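Local coordinates for ferritin (Pseudo-nitzschia multiseries, PDB 4IWK), which oxidises ferrous iron and probably stores it in a soluble, non-toxic form as ferric hydroxide inside a 24-subunit assembly, at residues V87-S90 and I91-E95; I135-I138 and L139-T143. One frame throughout, in Å; residues are numbered along the deposited sequence.

Contact 1: V87-S90 and I91-E95. With FE (Fe (III) ion), chain I.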
# COMPACT_ATOMS: atom_id res chain seq x y z
N VAL A 87 23.30 -50.26 -4.00
CA VAL A 87 23.86 -48.91 -3.96
C VAL A 87 23.62 -48.31 -2.53
O VAL A 87 24.56 -47.81 -1.91
CB VAL A 87 23.16 -47.97 -4.96
CG1 VAL A 87 23.92 -46.61 -4.96
CG2 VAL A 87 23.28 -48.59 -6.38
N TRP A 88 22.37 -48.37 -2.04
CA TRP A 88 22.12 -47.81 -0.70
C TRP A 88 22.95 -48.47 0.40
O TRP A 88 23.37 -47.85 1.32
CB TRP A 88 20.63 -47.91 -0.41
CG TRP A 88 19.84 -46.85 -1.21
CD1 TRP A 88 19.10 -47.06 -2.31
CD2 TRP A 88 19.78 -45.44 -0.92
NE1 TRP A 88 18.51 -45.86 -2.72
CE2 TRP A 88 18.97 -44.86 -1.90
CE3 TRP A 88 20.33 -44.62 0.11
CZ2 TRP A 88 18.66 -43.50 -1.91
CZ3 TRP A 88 20.04 -43.25 0.09
CH2 TRP A 88 19.21 -42.72 -0.93
N GLN A 89 23.17 -49.76 0.28
CA GLN A 89 24.01 -50.45 1.26
C GLN A 89 25.47 -49.94 1.23
O GLN A 89 26.10 -49.68 2.26
CB GLN A 89 23.95 -52.00 0.97
CG GLN A 89 25.01 -52.77 1.83
CD GLN A 89 24.61 -52.82 3.33
OE1 GLN A 89 23.43 -52.95 3.62
NE2 GLN A 89 25.57 -52.64 4.26
N SER A 90 25.96 -49.70 0.01
CA SER A 90 27.30 -49.06 -0.08
C SER A 90 27.31 -47.64 0.51
O SER A 90 28.34 -47.26 1.12
CB SER A 90 27.76 -48.98 -1.53
OG SER A 90 28.06 -50.31 -2.03
N ILE A 91 26.23 -46.88 0.33
CA ILE A 91 26.21 -45.50 0.86
C ILE A 91 26.13 -45.61 2.41
O ILE A 91 26.77 -44.83 3.11
CB ILE A 91 25.01 -44.76 0.33
CG1 ILE A 91 25.21 -44.59 -1.21
CG2 ILE A 91 24.79 -43.43 1.02
CD1 ILE A 91 26.49 -43.88 -1.52
N LEU A 92 25.39 -46.56 2.94
CA LEU A 92 25.40 -46.73 4.44
C LEU A 92 26.80 -47.00 4.93
O LEU A 92 27.29 -46.35 5.88
CB LEU A 92 24.46 -47.89 4.80
CG LEU A 92 24.51 -48.11 6.37
CD1 LEU A 92 23.97 -46.93 7.14
CD2 LEU A 92 23.71 -49.38 6.63
N GLU A 93 27.49 -47.92 4.30
CA GLU A 93 28.87 -48.24 4.66
C GLU A 93 29.80 -47.04 4.56
O GLU A 93 30.67 -46.89 5.41
CB GLU A 93 29.36 -49.39 3.80
CG GLU A 93 28.71 -50.69 4.23
CD GLU A 93 28.95 -51.79 3.22
OE1 GLU A 93 29.85 -51.65 2.43
OE2 GLU A 93 28.24 -52.80 3.21
N LEU A 94 29.62 -46.23 3.46
CA LEU A 94 30.41 -45.01 3.27
C LEU A 94 30.20 -44.08 4.50
O LEU A 94 31.19 -43.51 5.04
CB LEU A 94 29.92 -44.31 2.01
CG LEU A 94 30.61 -42.96 1.68
CD1 LEU A 94 32.07 -43.20 1.28
CD2 LEU A 94 29.78 -42.28 0.57
N GLU A 95 28.95 -43.84 4.85
CA GLU A 95 28.63 -42.95 6.00
C GLU A 95 29.23 -43.51 7.31
O GLU A 95 29.76 -42.68 8.12
CB GLU A 95 27.17 -42.64 6.12
CG GLU A 95 26.69 -41.65 5.00
CD GLU A 95 27.29 -40.28 5.00
OE1 GLU A 95 28.04 -39.95 5.93
OE2 GLU A 95 26.87 -39.55 4.09
FE FE I . 27.68 -37.69 4.66
O HOH W 1 29.03 -37.04 5.86
O HOH W 2 26.69 -36.38 3.87

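Contact 2: I135-I138 and L139-T143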
# COMPACT_ATOMS: atom_id res chain seq x y z
N ILE A 135 20.02 -42.68 6.19
CA ILE A 135 20.41 -43.71 5.19
C ILE A 135 19.91 -45.07 5.60
O ILE A 135 19.38 -45.80 4.77
CB ILE A 135 21.93 -43.74 4.98
CG1 ILE A 135 22.28 -42.46 4.28
CG2 ILE A 135 22.36 -44.98 4.11
CD1 ILE A 135 23.65 -41.89 4.54
N GLY A 136 20.02 -45.40 6.89
CA GLY A 136 19.59 -46.71 7.35
C GLY A 136 18.08 -46.79 7.12
O GLY A 136 17.58 -47.86 6.74
N SER A 137 17.32 -45.70 7.31
CA SER A 137 15.87 -45.78 7.15
C SER A 137 15.50 -45.90 5.66
O SER A 137 14.61 -46.66 5.30
CB SER A 137 15.23 -44.48 7.72
OG SER A 137 13.87 -44.40 7.37
N ILE A 138 16.20 -45.18 4.79
CA ILE A 138 15.93 -45.35 3.36
C ILE A 138 16.24 -46.78 2.88
O ILE A 138 15.42 -47.40 2.11
CB ILE A 138 16.76 -44.29 2.51
CG1 ILE A 138 16.24 -42.89 2.80
CG2 ILE A 138 16.63 -44.68 1.01
CD1 ILE A 138 17.16 -41.73 2.31
N LEU A 139 17.40 -47.30 3.31
CA LEU A 139 17.82 -48.68 2.99
C LEU A 139 16.67 -49.62 3.44
O LEU A 139 16.28 -50.56 2.73
CB LEU A 139 19.13 -49.04 3.65
CG LEU A 139 19.57 -50.47 3.46
CD1 LEU A 139 19.76 -50.69 1.94
CD2 LEU A 139 20.95 -50.66 4.20
N ALA A 140 16.10 -49.38 4.64
CA ALA A 140 15.07 -50.29 5.12
C ALA A 140 13.84 -50.21 4.21
O ALA A 140 13.20 -51.25 3.91
CB ALA A 140 14.65 -49.91 6.59
N LYS A 141 13.44 -49.01 3.83
CA LYS A 141 12.27 -48.88 2.93
C LYS A 141 12.55 -49.52 1.54
O LYS A 141 11.71 -50.21 0.94
CB LYS A 141 11.97 -47.39 2.74
CG LYS A 141 11.45 -46.69 4.04
CD LYS A 141 11.47 -45.19 3.71
CE LYS A 141 11.08 -44.26 4.87
NZ LYS A 141 11.49 -44.96 6.15
N VAL A 142 13.75 -49.28 1.03
CA VAL A 142 14.12 -49.89 -0.26
C VAL A 142 14.05 -51.37 -0.22
O VAL A 142 13.52 -52.02 -1.16
CB VAL A 142 15.54 -49.44 -0.64
CG1 VAL A 142 16.10 -50.27 -1.81
CG2 VAL A 142 15.52 -47.97 -1.01
N THR A 143 14.62 -51.95 0.82
CA THR A 143 14.65 -53.37 0.94
C THR A 143 13.24 -53.94 1.06
O THR A 143 12.95 -54.96 0.37
CB THR A 143 15.55 -53.81 2.11
OG1 THR A 143 16.90 -53.35 1.80
CG2 THR A 143 15.53 -55.33 2.23

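Contact 1: V87-S90 and I91-E95
Q89 and E93 sit one turn apart on helix 84-111 of the ferritin four-helix bundle, and their polar ends meet on its outer side. NE2 of Q89 donates to OE2 of E93 over 2.9 Å. The bond is fairly straight, with an N-H...O angle of 164°. The acceptor oxygen lies close to the amide plane of Q89, but the donor reaches the anti side of OE2 from somewhat out of the carboxylate plane. The two flat groups are turned 57° apart, so they do not stack. Q89 has CG anti to its own N (chi1 170°), and a bend at chi2 carries the amide forward toward E93. CG of E93 also rests on the backbone at O of Q89, 3.4 Å away. This is the loose side: E93 is exposed, and one side-chain bond joins the pair.

The inner face is the close-packed one. V87, W88 and I91 are buried there against helices 3-32 and 36-62: V87 on W29 and F30, I91 on Y23 and M42. The indole of W88 meets the ring of F30 at an oblique angle. Within the segment itself V87 and I91 only graze, with CG1 of V87 and CG1 of I91 4.5 Å apart. CG1 of I91 comes nearer to O of V87, at 3.4 Å. Ordinary i to i+4 backbone bonds run through the stretch.

E95 closes the segment on the buried side, at the ferroxidase centre. Its iron is also bound by E49 and E131, and Y23, N98 and Q128 hydrogen-bond to the E95 carboxylate. OE2 of E95 binds the ferric ion at 2.1 Å. OE1 of E95 is further from the iron, at 2.6 Å, and accepts a hydrogen bond from iron-bound water 1.

Contact 2: I135-I138 and L139-T143
I138 sets its CG2 methyl against CG2 of V142, 4.0 Å away, one turn further along helix 115-145 of the four-helix bundle. The same V142 methyl lies 3.2 Å from O of I138, closer than it comes to the other side chain.

S137 and K141 make the polar pair, on the face turned to a second subunit. K141 keeps its chain extended as far as CE. CG of K141 leans over O of S137, at 3.4 Å. The chain then bends at its last torsion (chi4 30°), well away from a staggered value. This brings the ammonium group back to S137, where NZ of K141 donates a hydrogen bond to OG of S137 at 2.7 Å. On the serine, OG stands anti to the backbone N (chi1 169°), which places it beside its carbonyl carbon and within reach of NZ.

E36 of the second subunit joins the pair: it forms a salt bridge with NZ of K141 and a hydrogen bond with OG of S137. NZ also donates to O of D34 of that subunit. The intersubunit contact thus has one lysine serving its own helix and the neighbour together. A methionine in place of K141 would probably leave the E36 carboxylate without its positive mate and S137 without this donor. Back on the apolar side, O of I138 also accepts the backbone N-H of V142, with N of V142 2.7 Å away.

How the contacts relate
Both contacts are short runs of helix in one four-helix bundle. Contact 1 lies on helix 84-111 and contact 2 on helix 115-145, the next helix in the chain. They touch directly: L139 packs on Q89, and I138 CG2 lies 3.7 Å from W88 CE2. Contact 1 sits nearer the centre of the subunit and reaches the iron through E95. Its Q89-E93 bond is made within one chain, and no other subunit touches the two segments. Contact 2 lies further toward one end and holds no metal ligand. Its serine-lysine pair instead faces another subunit, where a charged partner is supplied. Each also buries aliphatic side chains.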